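Local coordinates for protein V-type ATP synthase alpha chain (Nanoarchaeum equitans Kin4-M, PDB 5BN3) that forms the alpha (A) chain of a V/A-type ATP synthase and carries a P-loop nucleotide-binding domain, here holding ADP, together with a helical C-terminal domain, at residues I512-L523 against A558-L566; I213-G223 against S372-P381. All coordinates share one frame; numbering follows the deposited sequence.

Contact 1: residues I512-L523 against A558-L566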
ATOM      1  N   ILE A 512      -7.040  46.040  17.198  1.00 46.69           N
ATOM      2  CA  ILE A 512      -8.042  45.932  18.256  1.00 46.03           C
ATOM      3  C   ILE A 512      -7.970  44.581  18.976  1.00 63.83           C
ATOM      4  O   ILE A 512      -8.204  44.502  20.184  1.00 54.25           O
ATOM      5  CB  ILE A 512      -9.470  46.225  17.730  1.00 56.06           C
ATOM      6  CG1 ILE A 512     -10.471  46.301  18.884  1.00 65.06           C
ATOM      7  CG2 ILE A 512      -9.906  45.184  16.711  1.00 57.70           C
ATOM      8  CD1 ILE A 512     -10.128  47.352  19.914  1.00 70.83           C
ATOM      9  N   ILE A 513      -7.628  43.528  18.239  1.00 50.02           N
ATOM     10  CA  ILE A 513      -7.418  42.211  18.833  1.00 46.53           C
ATOM     11  C   ILE A 513      -6.191  42.244  19.746  1.00 49.94           C
ATOM     12  O   ILE A 513      -6.223  41.736  20.867  1.00 51.93           O
ATOM     13  CB  ILE A 513      -7.232  41.120  17.750  1.00 54.57           C
ATOM     14  CG1 ILE A 513      -8.554  40.850  17.027  1.00 52.11           C
ATOM     15  CG2 ILE A 513      -6.726  39.830  18.365  1.00 43.17           C
ATOM     16  CD1 ILE A 513      -8.427  39.876  15.869  1.00 52.87           C
ATOM     17  N   HIS A 514      -5.114  42.851  19.256  1.00 42.11           N
ATOM     18  CA  HIS A 514      -3.890  43.001  20.035  1.00 60.43           C
ATOM     19  C   HIS A 514      -4.128  43.851  21.279  1.00 65.64           C
ATOM     20  O   HIS A 514      -3.596  43.560  22.351  1.00 57.72           O
ATOM     21  CB  HIS A 514      -2.788  43.626  19.182  1.00 53.36           C
ATOM     22  CG  HIS A 514      -1.564  44.003  19.956  1.00 64.61           C
ATOM     23  ND1 HIS A 514      -0.790  43.075  20.621  1.00 68.10           N
ATOM     24  CD2 HIS A 514      -0.981  45.204  20.174  1.00 66.40           C
ATOM     25  CE1 HIS A 514       0.217  43.691  21.213  1.00 73.20           C
ATOM     26  NE2 HIS A 514       0.126  44.983  20.959  1.00 71.07           N
ATOM     27  N   LYS A 515      -4.923  44.906  21.127  1.00 64.06           N
ATOM     28  CA  LYS A 515      -5.240  45.805  22.232  1.00 64.24           C
ATOM     29  C   LYS A 515      -6.068  45.092  23.296  1.00 53.69           C
ATOM     30  O   LYS A 515      -5.870  45.301  24.492  1.00 72.86           O
ATOM     31  CB  LYS A 515      -5.980  47.043  21.715  1.00 72.13           C
ATOM     32  CG  LYS A 515      -6.234  48.113  22.768  1.00 73.76           C
ATOM     33  CD  LYS A 515      -6.991  49.304  22.186  1.00 75.11           C
ATOM     34  CE  LYS A 515      -6.130  50.130  21.239  1.00 69.00           C
ATOM     35  NZ  LYS A 515      -5.126  50.965  21.957  1.00 82.21           N
ATOM     36  N   TYR A 516      -6.996  44.249  22.854  1.00 50.76           N
ATOM     37  CA  TYR A 516      -7.787  43.436  23.770  1.00 51.14           C
ATOM     38  C   TYR A 516      -6.884  42.457  24.509  1.00 60.97           C
ATOM     39  O   TYR A 516      -7.051  42.226  25.703  1.00 59.87           O
ATOM     40  CB  TYR A 516      -8.873  42.677  23.004  1.00 53.32           C
ATOM     41  CG  TYR A 516      -9.720  41.763  23.865  1.00 52.59           C
ATOM     42  CD1 TYR A 516     -10.727  42.277  24.670  1.00 61.24           C
ATOM     43  CD2 TYR A 516      -9.525  40.388  23.860  1.00 57.74           C
ATOM     44  CE1 TYR A 516     -11.508  41.450  25.455  1.00 58.04           C
ATOM     45  CE2 TYR A 516     -10.303  39.553  24.643  1.00 64.49           C
ATOM     46  CZ  TYR A 516     -11.293  40.091  25.437  1.00 61.49           C
ATOM     47  OH  TYR A 516     -12.074  39.272  26.219  1.00 58.94           O
ATOM     48  N   TYR A 517      -5.920  41.899  23.780  1.00 62.15           N
ATOM     49  CA  TYR A 517      -5.004  40.892  24.309  1.00 65.41           C
ATOM     50  C   TYR A 517      -4.140  41.422  25.448  1.00 57.95           C
ATOM     51  O   TYR A 517      -4.044  40.792  26.502  1.00 58.14           O
ATOM     52  CB  TYR A 517      -4.113  40.361  23.183  1.00 52.40           C
ATOM     53  CG  TYR A 517      -3.176  39.244  23.586  1.00 47.58           C
ATOM     54  CD1 TYR A 517      -3.615  38.189  24.372  1.00 51.32           C
ATOM     55  CD2 TYR A 517      -1.859  39.232  23.156  1.00 62.91           C
ATOM     56  CE1 TYR A 517      -2.763  37.165  24.731  1.00 57.84           C
ATOM     57  CE2 TYR A 517      -0.999  38.208  23.507  1.00 53.34           C
ATOM     58  CZ  TYR A 517      -1.458  37.178  24.296  1.00 54.48           C
ATOM     59  OH  TYR A 517      -0.615  36.155  24.655  1.00 73.32           O
ATOM     60  N   VAL A 518      -3.511  42.573  25.231  1.00 55.38           N
ATOM     61  CA  VAL A 518      -2.628  43.161  26.236  1.00 64.90           C
ATOM     62  C   VAL A 518      -3.391  43.558  27.501  1.00 71.02           C
ATOM     63  O   VAL A 518      -2.836  43.539  28.601  1.00 80.30           O
ATOM     64  CB  VAL A 518      -1.842  44.377  25.683  1.00 73.39           C
ATOM     65  CG1 VAL A 518      -0.997  43.973  24.490  1.00 65.37           C
ATOM     66  CG2 VAL A 518      -2.783  45.500  25.294  1.00 76.00           C
ATOM     67  N   THR A 519      -4.664  43.906  27.339  1.00 69.33           N
ATOM     68  CA  THR A 519      -5.514  44.268  28.466  1.00 70.99           C
ATOM     69  C   THR A 519      -5.885  43.046  29.304  1.00 77.52           C
ATOM     70  O   THR A 519      -5.740  43.055  30.529  1.00 79.43           O
ATOM     71  CB  THR A 519      -6.802  44.960  27.991  1.00 74.05           C
ATOM     72  OG1 THR A 519      -6.468  46.170  27.301  1.00 75.18           O
ATOM     73  CG2 THR A 519      -7.702  45.282  29.173  1.00 73.33           C
ATOM     74  N   VAL A 520      -6.364  41.999  28.636  1.00 68.96           N
ATOM     75  CA  VAL A 520      -6.760  40.760  29.301  1.00 75.93           C
ATOM     76  C   VAL A 520      -5.604  40.133  30.083  1.00 81.01           C
ATOM     77  O   VAL A 520      -5.786  39.660  31.204  1.00 78.10           O
ATOM     78  CB  VAL A 520      -7.336  39.744  28.286  1.00 69.64           C
ATOM     79  CG1 VAL A 520      -7.605  38.409  28.951  1.00 60.73           C
ATOM     80  CG2 VAL A 520      -8.614  40.283  27.677  1.00 68.76           C
ATOM     81  N   LYS A 521      -4.414  40.152  29.490  1.00 68.85           N
ATOM     82  CA  LYS A 521      -3.219  39.620  30.140  1.00 78.42           C
ATOM     83  C   LYS A 521      -2.893  40.378  31.427  1.00 95.12           C
ATOM     84  O   LYS A 521      -2.573  39.771  32.449  1.00 88.33           O
ATOM     85  CB  LYS A 521      -2.040  39.665  29.184  1.00 69.88           C
ATOM     86  N   GLN A 522      -2.978  41.702  31.367  1.00 87.01           N
ATOM     87  CA  GLN A 522      -2.721  42.549  32.528  1.00 82.83           C
ATOM     88  C   GLN A 522      -3.720  42.281  33.652  1.00 97.81           C
ATOM     89  O   GLN A 522      -3.408  42.464  34.829  1.00104.46           O
ATOM     90  CB  GLN A 522      -2.766  44.015  32.125  1.00 75.08           C
ATOM     91  N   LEU A 523      -4.918  41.844  33.277  1.00 86.77           N
ATOM     92  CA  LEU A 523      -6.008  41.652  34.232  1.00 83.71           C
ATOM     93  C   LEU A 523      -6.022  40.253  34.852  1.00 92.17           C
ATOM     94  O   LEU A 523      -6.792  39.985  35.773  1.00 90.38           O
ATOM     95  CB  LEU A 523      -7.359  41.967  33.577  1.00 83.55           C
ATOM     96  CG  LEU A 523      -7.896  43.399  33.699  1.00 82.55           C
ATOM     97  CD1 LEU A 523      -6.862  44.428  33.277  1.00 94.18           C
ATOM     98  CD2 LEU A 523      -9.171  43.569  32.885  1.00 82.24           C
ATOM     99  N   ALA A 558     -16.063  52.317  19.911  1.00 66.81           N
ATOM    100  CA  ALA A 558     -16.907  51.825  20.995  1.00 67.78           C
ATOM    101  C   ALA A 558     -16.219  50.735  21.818  1.00 82.33           C
ATOM    102  O   ALA A 558     -16.356  50.694  23.040  1.00 75.77           O
ATOM    103  CB  ALA A 558     -18.218  51.309  20.441  1.00 67.54           C
ATOM    104  N   ILE A 559     -15.492  49.852  21.138  1.00 73.31           N
ATOM    105  CA  ILE A 559     -14.781  48.761  21.799  1.00 76.10           C
ATOM    106  C   ILE A 559     -13.570  49.269  22.585  1.00 58.76           C
ATOM    107  O   ILE A 559     -13.304  48.798  23.692  1.00 66.82           O
ATOM    108  CB  ILE A 559     -14.361  47.666  20.781  1.00 74.19           C
ATOM    109  CG1 ILE A 559     -15.599  46.939  20.250  1.00 71.83           C
ATOM    110  CG2 ILE A 559     -13.420  46.656  21.416  1.00 59.20           C
ATOM    111  CD1 ILE A 559     -15.318  46.008  19.092  1.00 72.55           C
ATOM    112  N   GLU A 560     -12.853  50.240  22.022  1.00 63.71           N
ATOM    113  CA  GLU A 560     -11.670  50.809  22.668  1.00 73.37           C
ATOM    114  C   GLU A 560     -11.971  51.421  24.040  1.00 77.78           C
ATOM    115  O   GLU A 560     -11.177  51.283  24.971  1.00 85.91           O
ATOM    116  CB  GLU A 560     -10.999  51.841  21.751  1.00 70.26           C
ATOM    117  CG  GLU A 560     -10.238  51.241  20.572  1.00 74.42           C
ATOM    118  CD  GLU A 560      -9.731  52.296  19.606  1.00 77.39           C
ATOM    119  OE1 GLU A 560     -10.373  53.362  19.501  1.00 81.41           O
ATOM    120  OE2 GLU A 560      -8.693  52.063  18.950  1.00 84.24           O
ATOM    121  N   GLN A 561     -13.111  52.096  24.164  1.00 79.94           N
ATOM    122  CA  GLN A 561     -13.513  52.660  25.450  1.00 83.46           C
ATOM    123  C   GLN A 561     -13.899  51.535  26.395  1.00 78.99           C
ATOM    124  O   GLN A 561     -13.476  51.507  27.548  1.00 80.49           O
ATOM    125  CB  GLN A 561     -14.699  53.618  25.306  1.00 86.84           C
ATOM    126  CG  GLN A 561     -14.776  54.386  24.000  1.00 96.77           C
ATOM    127  CD  GLN A 561     -13.478  55.072  23.622  1.00108.91           C
ATOM    128  OE1 GLN A 561     -12.765  55.601  24.473  1.00104.89           O
ATOM    129  NE2 GLN A 561     -13.164  55.062  22.330  1.00 87.77           N
ATOM    130  N   GLU A 562     -14.701  50.604  25.885  1.00 79.27           N
ATOM    131  CA  GLU A 562     -15.189  49.471  26.666  1.00 77.83           C
ATOM    132  C   GLU A 562     -14.036  48.657  27.249  1.00 81.10           C
ATOM    133  O   GLU A 562     -14.191  47.976  28.263  1.00 78.19           O
ATOM    134  CB  GLU A 562     -16.092  48.590  25.801  1.00 77.31           C
ATOM    135  CG  GLU A 562     -17.137  47.808  26.574  1.00 84.60           C
ATOM    136  CD  GLU A 562     -18.217  47.250  25.670  1.00103.02           C
ATOM    137  OE1 GLU A 562     -18.303  47.690  24.504  1.00100.47           O
ATOM    138  OE2 GLU A 562     -18.982  46.373  26.123  1.00110.83           O
ATOM    139  N   ILE A 563     -12.876  48.741  26.606  1.00 79.67           N
ATOM    140  CA  ILE A 563     -11.642  48.235  27.191  1.00 80.15           C
ATOM    141  C   ILE A 563     -11.167  49.256  28.233  1.00 89.90           C
ATOM    142  O   ILE A 563     -10.083  49.833  28.130  1.00 88.13           O
ATOM    143  CB  ILE A 563     -10.573  47.958  26.108  1.00 82.07           C
ATOM    144  CG1 ILE A 563     -11.135  47.020  25.039  1.00 87.82           C
ATOM    145  CG2 ILE A 563      -9.347  47.307  26.704  1.00 78.19           C
ATOM    146  CD1 ILE A 563     -10.147  46.672  23.943  1.00 71.08           C
ATOM    147  N   LEU A 564     -12.022  49.495  29.223  1.00100.18           N
ATOM    148  CA  LEU A 564     -11.687  50.338  30.358  1.00 94.20           C
ATOM    149  C   LEU A 564     -11.367  49.429  31.528  1.00107.13           C
ATOM    150  O   LEU A 564     -12.265  48.984  32.243  1.00 93.52           O
ATOM    151  CB  LEU A 564     -12.842  51.253  30.707  1.00 76.11           C
ATOM    152  N   SER A 565     -10.082  49.149  31.710  1.00108.33           N
ATOM    153  CA  SER A 565      -9.629  48.263  32.773  1.00 96.27           C
ATOM    154  C   SER A 565      -9.519  49.005  34.099  1.00105.11           C
ATOM    155  O   SER A 565      -9.040  48.456  35.091  1.00106.99           O
ATOM    156  CB  SER A 565      -8.289  47.631  32.397  1.00103.09           C
ATOM    157  OG  SER A 565      -7.419  48.581  31.806  1.00 88.55           O
ATOM    158  N   LEU A 566      -9.973  50.255  34.104  1.00105.67           N
ATOM    159  CA  LEU A 566      -9.951  51.090  35.298  1.00103.96           C
ATOM    160  C   LEU A 566     -10.967  50.607  36.328  1.00102.48           C
ATOM    161  O   LEU A 566     -10.748  49.607  37.012  1.00100.16           O
ATOM    162  CB  LEU A 566     -10.222  52.539  34.928  1.00 97.24           C
TER
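Ile563 lies against helix 512-523 with both branches of its side chain. CG2 presses on Thr519, 3.2 Å from its OG1 and 3.6 Å from its CG2, while the longer branch carries CD1 down to the backbone of Tyr516, 4.0 Å from its CA, and to the edge of that ring near its plane. With CG1 of Ile563 anti to the carbonyl carbon (chi1 -55°) and the chain extended beyond it, CG2 is left for Thr519 and CD1 reaches toward Tyr516 and Ile512. Thr519 OG1 makes no hydrogen bond across the contact; it bonds Lys515 O, one turn earlier, at 3.0 Å. Deeper in, Ile512 CD1 meets Ile559 CG2 at 3.7 Å, the two side chains crossing at about a right angle. Ile537 of helix 537-542 also packs on Ile559 and, with Ile541, on Tyr516. The ring of Tyr516 is buried among neighbouring helices, its hydroxyl bonded to His479, and Val520 CG2 rests over the rim of one face.

Toward solvent the fit is looser. Lys515 NZ and Glu560 OE2 stay 4.8 Å apart, too far for a salt bridge; the lysine CD and CE methylenes lie across Glu560 CG and OE2 at about a right angle. Beyond the inverse gamma turn centred on Ile563, Ser565 CB lies 3.6 Å from Leu523 CD1, and no hydrogen bond joins the segments anywhere. The short helical segments 512-523 and 558-562 run nearly parallel (8°), axes 10.8 Å apart; much of the contact is made by the chain leaving the second helix, within the helical C-terminal region of this V/A-type alpha chain.

Contact 2: residues I213-G223 against S372-P381. With MG (magnesium ion), chain L.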
ATOM      1  N   ILE A 213       2.397  36.332  -0.520  1.00 30.78           N
ATOM      2  CA  ILE A 213       3.470  36.225  -1.498  1.00 33.52           C
ATOM      3  C   ILE A 213       3.725  37.599  -2.102  1.00 34.61           C
ATOM      4  O   ILE A 213       2.934  38.526  -1.914  1.00 32.28           O
ATOM      5  CB  ILE A 213       3.131  35.238  -2.635  1.00 41.21           C
ATOM      6  CG1 ILE A 213       1.862  35.665  -3.373  1.00 37.27           C
ATOM      7  CG2 ILE A 213       2.969  33.844  -2.094  1.00 33.63           C
ATOM      8  CD1 ILE A 213       1.511  34.756  -4.547  1.00 32.22           C
ATOM      9  N   ALA A 214       4.821  37.728  -2.837  1.00 36.30           N
ATOM     10  CA  ALA A 214       5.126  38.988  -3.506  1.00 38.06           C
ATOM     11  C   ALA A 214       4.495  39.011  -4.893  1.00 38.91           C
ATOM     12  O   ALA A 214       4.150  37.956  -5.438  1.00 36.43           O
ATOM     13  CB  ALA A 214       6.621  39.176  -3.606  1.00 39.06           C
ATOM     14  N   LYS A 215       4.343  40.207  -5.460  1.00 36.73           N
ATOM     15  CA  LYS A 215       3.912  40.336  -6.848  1.00 33.54           C
ATOM     16  C   LYS A 215       4.933  39.658  -7.747  1.00 33.63           C
ATOM     17  O   LYS A 215       6.127  39.963  -7.682  1.00 37.52           O
ATOM     18  CB  LYS A 215       3.782  41.806  -7.258  1.00 40.11           C
ATOM     19  CG  LYS A 215       2.462  42.460  -6.893  1.00 52.29           C
ATOM     20  CD  LYS A 215       2.201  43.670  -7.785  1.00 61.22           C
ATOM     21  CE  LYS A 215       0.920  44.385  -7.400  1.00 73.82           C
ATOM     22  NZ  LYS A 215      -0.249  43.466  -7.374  1.00 58.28           N
ATOM     23  N   GLY A 216       4.463  38.744  -8.586  1.00 34.34           N
ATOM     24  CA  GLY A 216       5.352  37.978  -9.437  1.00 33.03           C
ATOM     25  C   GLY A 216       5.692  36.641  -8.810  1.00 37.25           C
ATOM     26  O   GLY A 216       6.425  35.844  -9.390  1.00 30.81           O
ATOM     27  N   GLY A 217       5.158  36.394  -7.618  1.00 30.62           N
ATOM     28  CA  GLY A 217       5.381  35.128  -6.942  1.00 29.91           C
ATOM     29  C   GLY A 217       4.410  34.053  -7.397  1.00 32.72           C
ATOM     30  O   GLY A 217       3.684  34.229  -8.376  1.00 31.20           O
ATOM     31  N   SER A 218       4.405  32.928  -6.693  1.00 29.38           N
ATOM     32  CA  SER A 218       3.484  31.844  -7.000  1.00 31.11           C
ATOM     33  C   SER A 218       3.076  31.112  -5.731  1.00 31.13           C
ATOM     34  O   SER A 218       3.820  31.101  -4.750  1.00 31.22           O
ATOM     35  CB  SER A 218       4.107  30.869  -8.000  1.00 28.42           C
ATOM     36  OG  SER A 218       5.351  30.382  -7.531  1.00 33.68           O
ATOM     37  N   ALA A 219       1.893  30.504  -5.757  1.00 25.64           N
ATOM     38  CA  ALA A 219       1.387  29.751  -4.615  1.00 30.09           C
ATOM     39  C   ALA A 219       0.577  28.550  -5.069  1.00 38.57           C
ATOM     40  O   ALA A 219      -0.026  28.566  -6.145  1.00 33.76           O
ATOM     41  CB  ALA A 219       0.540  30.640  -3.723  1.00 29.04           C
ATOM     42  N   ALA A 220       0.559  27.514  -4.237  1.00 28.29           N
ATOM     43  CA  ALA A 220      -0.271  26.341  -4.485  1.00 29.03           C
ATOM     44  C   ALA A 220      -1.439  26.308  -3.503  1.00 35.80           C
ATOM     45  O   ALA A 220      -1.276  26.641  -2.326  1.00 27.69           O
ATOM     46  CB  ALA A 220       0.556  25.077  -4.360  1.00 29.95           C
ATOM     47  N   VAL A 221      -2.614  25.906  -3.987  1.00 29.86           N
ATOM     48  CA  VAL A 221      -3.796  25.770  -3.136  1.00 28.37           C
ATOM     49  C   VAL A 221      -4.368  24.358  -3.241  1.00 28.72           C
ATOM     50  O   VAL A 221      -5.318  24.120  -3.985  1.00 29.26           O
ATOM     51  CB  VAL A 221      -4.903  26.787  -3.511  1.00 25.06           C
ATOM     52  CG1 VAL A 221      -5.998  26.804  -2.449  1.00 31.82           C
ATOM     53  CG2 VAL A 221      -4.325  28.182  -3.676  1.00 28.71           C
ATOM     54  N   PRO A 222      -3.772  23.403  -2.509  1.00 27.94           N
ATOM     55  CA  PRO A 222      -4.311  22.041  -2.518  1.00 29.25           C
ATOM     56  C   PRO A 222      -5.364  21.853  -1.435  1.00 30.53           C
ATOM     57  O   PRO A 222      -5.286  22.486  -0.376  1.00 31.68           O
ATOM     58  CB  PRO A 222      -3.084  21.183  -2.206  1.00 30.61           C
ATOM     59  CG  PRO A 222      -2.244  22.061  -1.331  1.00 35.84           C
ATOM     60  CD  PRO A 222      -2.478  23.482  -1.806  1.00 24.13           C
ATOM     61  N   GLY A 223      -6.339  20.991  -1.706  1.00 30.80           N
ATOM     62  CA  GLY A 223      -7.382  20.678  -0.748  1.00 30.32           C
ATOM     63  C   GLY A 223      -8.257  19.553  -1.264  1.00 32.84           C
ATOM     64  O   GLY A 223      -8.296  19.300  -2.466  1.00 28.54           O
ATOM     65  N   SER A 372       4.832  42.107 -13.936  1.00 37.27           N
ATOM     66  CA  SER A 372       4.856  40.923 -13.083  1.00 35.78           C
ATOM     67  C   SER A 372       3.770  39.930 -13.477  1.00 33.42           C
ATOM     68  O   SER A 372       2.669  40.324 -13.865  1.00 29.48           O
ATOM     69  CB  SER A 372       4.691  41.313 -11.611  1.00 31.74           C
ATOM     70  OG  SER A 372       3.322  41.419 -11.254  1.00 43.99           O
ATOM     71  N   LEU A 373       4.087  38.643 -13.387  1.00 31.84           N
ATOM     72  CA  LEU A 373       3.082  37.601 -13.560  1.00 33.34           C
ATOM     73  C   LEU A 373       3.047  36.737 -12.309  1.00 33.42           C
ATOM     74  O   LEU A 373       4.015  36.046 -11.988  1.00 30.52           O
ATOM     75  CB  LEU A 373       3.368  36.750 -14.801  1.00 28.80           C
ATOM     76  CG  LEU A 373       2.453  35.544 -15.028  1.00 33.68           C
ATOM     77  CD1 LEU A 373       0.998  35.966 -14.979  1.00 36.85           C
ATOM     78  CD2 LEU A 373       2.759  34.876 -16.357  1.00 36.56           C
ATOM     79  N   THR A 374       1.927  36.799 -11.601  1.00 32.78           N
ATOM     80  CA  THR A 374       1.738  36.041 -10.371  1.00 30.81           C
ATOM     81  C   THR A 374       0.840  34.835 -10.667  1.00 25.41           C
ATOM     82  O   THR A 374      -0.190  34.971 -11.326  1.00 29.94           O
ATOM     83  CB  THR A 374       1.114  36.939  -9.284  1.00 34.26           C
ATOM     84  OG1 THR A 374       1.850  38.170  -9.200  1.00 31.57           O
ATOM     85  CG2 THR A 374       1.136  36.245  -7.939  1.00 37.04           C
ATOM     86  N   ILE A 375       1.234  33.651 -10.201  1.00 28.42           N
ATOM     87  CA  ILE A 375       0.504  32.430 -10.545  1.00 27.45           C
ATOM     88  C   ILE A 375      -0.009  31.678  -9.324  1.00 38.42           C
ATOM     89  O   ILE A 375       0.764  31.292  -8.448  1.00 30.46           O
ATOM     90  CB  ILE A 375       1.369  31.477 -11.400  1.00 33.36           C
ATOM     91  CG1 ILE A 375       1.677  32.118 -12.757  1.00 37.94           C
ATOM     92  CG2 ILE A 375       0.661  30.149 -11.610  1.00 38.20           C
ATOM     93  CD1 ILE A 375       2.548  31.258 -13.652  1.00 39.53           C
ATOM     94  N   ILE A 376      -1.322  31.472  -9.279  1.00 30.80           N
ATOM     95  CA  ILE A 376      -1.945  30.696  -8.215  1.00 31.69           C
ATOM     96  C   ILE A 376      -2.496  29.399  -8.803  1.00 36.51           C
ATOM     97  O   ILE A 376      -3.393  29.431  -9.647  1.00 35.51           O
ATOM     98  CB  ILE A 376      -3.097  31.475  -7.544  1.00 34.45           C
ATOM     99  CG1 ILE A 376      -2.655  32.900  -7.189  1.00 39.82           C
ATOM    100  CG2 ILE A 376      -3.592  30.740  -6.305  1.00 36.96           C
ATOM    101  CD1 ILE A 376      -1.503  32.959  -6.207  1.00 38.57           C
ATOM    102  N   GLY A 377      -1.959  28.263  -8.364  1.00 32.27           N
ATOM    103  CA  GLY A 377      -2.400  26.973  -8.866  1.00 28.87           C
ATOM    104  C   GLY A 377      -3.136  26.138  -7.834  1.00 37.63           C
ATOM    105  O   GLY A 377      -2.567  25.739  -6.818  1.00 31.19           O
ATOM    106  N   ALA A 378      -4.410  25.872  -8.095  1.00 38.33           N
ATOM    107  CA  ALA A 378      -5.183  24.978  -7.242  1.00 33.76           C
ATOM    108  C   ALA A 378      -4.807  23.529  -7.546  1.00 33.55           C
ATOM    109  O   ALA A 378      -4.516  23.180  -8.692  1.00 30.64           O
ATOM    110  CB  ALA A 378      -6.665  25.196  -7.451  1.00 32.84           C
ATOM    111  N   VAL A 379      -4.793  22.689  -6.515  1.00 28.73           N
ATOM    112  CA  VAL A 379      -4.478  21.274  -6.682  1.00 28.72           C
ATOM    113  C   VAL A 379      -5.575  20.437  -6.036  1.00 31.12           C
ATOM    114  O   VAL A 379      -6.074  20.788  -4.968  1.00 29.88           O
ATOM    115  CB  VAL A 379      -3.116  20.912  -6.047  1.00 35.55           C
ATOM    116  CG1 VAL A 379      -2.700  19.504  -6.450  1.00 31.26           C
ATOM    117  CG2 VAL A 379      -2.051  21.900  -6.466  1.00 31.85           C
ATOM    118  N   SER A 380      -5.950  19.338  -6.683  1.00 27.63           N
ATOM    119  CA  SER A 380      -7.039  18.499  -6.196  1.00 34.35           C
ATOM    120  C   SER A 380      -6.564  17.089  -5.856  1.00 39.26           C
ATOM    121  O   SER A 380      -6.852  16.145  -6.590  1.00 35.75           O
ATOM    122  CB  SER A 380      -8.151  18.417  -7.240  1.00 33.39           C
ATOM    123  OG  SER A 380      -8.537  19.701  -7.687  1.00 34.41           O
ATOM    124  N   PRO A 381      -5.851  16.939  -4.728  1.00 32.67           N
ATOM    125  CA  PRO A 381      -5.294  15.637  -4.341  1.00 40.02           C
ATOM    126  C   PRO A 381      -6.376  14.597  -4.074  1.00 38.29           C
ATOM    127  O   PRO A 381      -7.350  14.885  -3.373  1.00 33.83           O
ATOM    128  CB  PRO A 381      -4.539  15.951  -3.046  1.00 37.23           C
ATOM    129  CG  PRO A 381      -5.223  17.156  -2.493  1.00 39.95           C
ATOM    130  CD  PRO A 381      -5.611  17.965  -3.697  1.00 36.98           C
TER
HETATM  131 MG    MG L 610       1.572  40.030 -10.619  1.00 41.86          MG
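Strands 218-222 and 372-379 run parallel, 22° apart in direction, with Ser218 beside Ile375 and Pro222 beside Val379, and amide-to-carbonyl bonds alternate from Gly217 O to Gly223 N. The shortest joins Val221 N to Gly377 O (2.8 Å). In the next, Val379 N sits well above the carbonyl plane of Val221.

Before the strand, the type II turn from Ala214 to Gly217 directs Gly216 N at the hydroxyl of Thr374, 2.7 Å from OG1 and nearly straight (163°). Thr374 OG1 also binds the magnesium ion at 2.4 Å, so one group receives an amide hydrogen and coordinates a metal; Ser372 OG is a second ligand at 2.3 Å, and Val315 is the third protein residue of the site. Since OG1 of Thr374 stands anti to the carbonyl carbon (chi1 -49°), CG2 is left to meet Ile213 CD1 tip to tip at 3.7 Å.

Ile213, Ala219, Val221 and Ile376 make an apolar cluster. Ile376 bends its CD1 toward Ile213 CD1 (3.9 Å) and Ala219 CB, while its CG2 touches Val221 CG2 (3.7 Å). On the other face, Pro222 CB packs on Val379 CB at 3.9 Å.

Val221, Ile376 and Ala378 face helix 229-239, which follows the P-loop holding ADP, and Ala220 and Val379 face helix 389-395. Strand 314-320 flanks 372-379 on its far edge, and Ala400 bonds the outer edge of 218-222. At the P-loop end, the hydroxyl of Tyr297 of the neighbouring NEQ263 chain lies within hydrogen-bonding distance of both Gly223 O and Pro381 O, which must share its one hydrogen.

Both segments of contact 2 precede those of contact 1 in the sequence. Contact 2 lies near the middle of the molecule, its centre about 7 Å from the chain centre, in the mixed sheet of the nucleotide-binding domain. The centre of contact 1 lies about 40 Å from the chain centre, between helices 503-523 and 552-562 of the C-terminal region. The two contact centres are 38 Å apart and the nearest atoms about 20 Å, and they share no helix, strand or sheet. They thus mark two separate parts of one subunit: a parallel-strand core beside ADP and an NEQ263 chain, and an outlying helical bundle whose segments 512-523 and 558-566 touch no other chain.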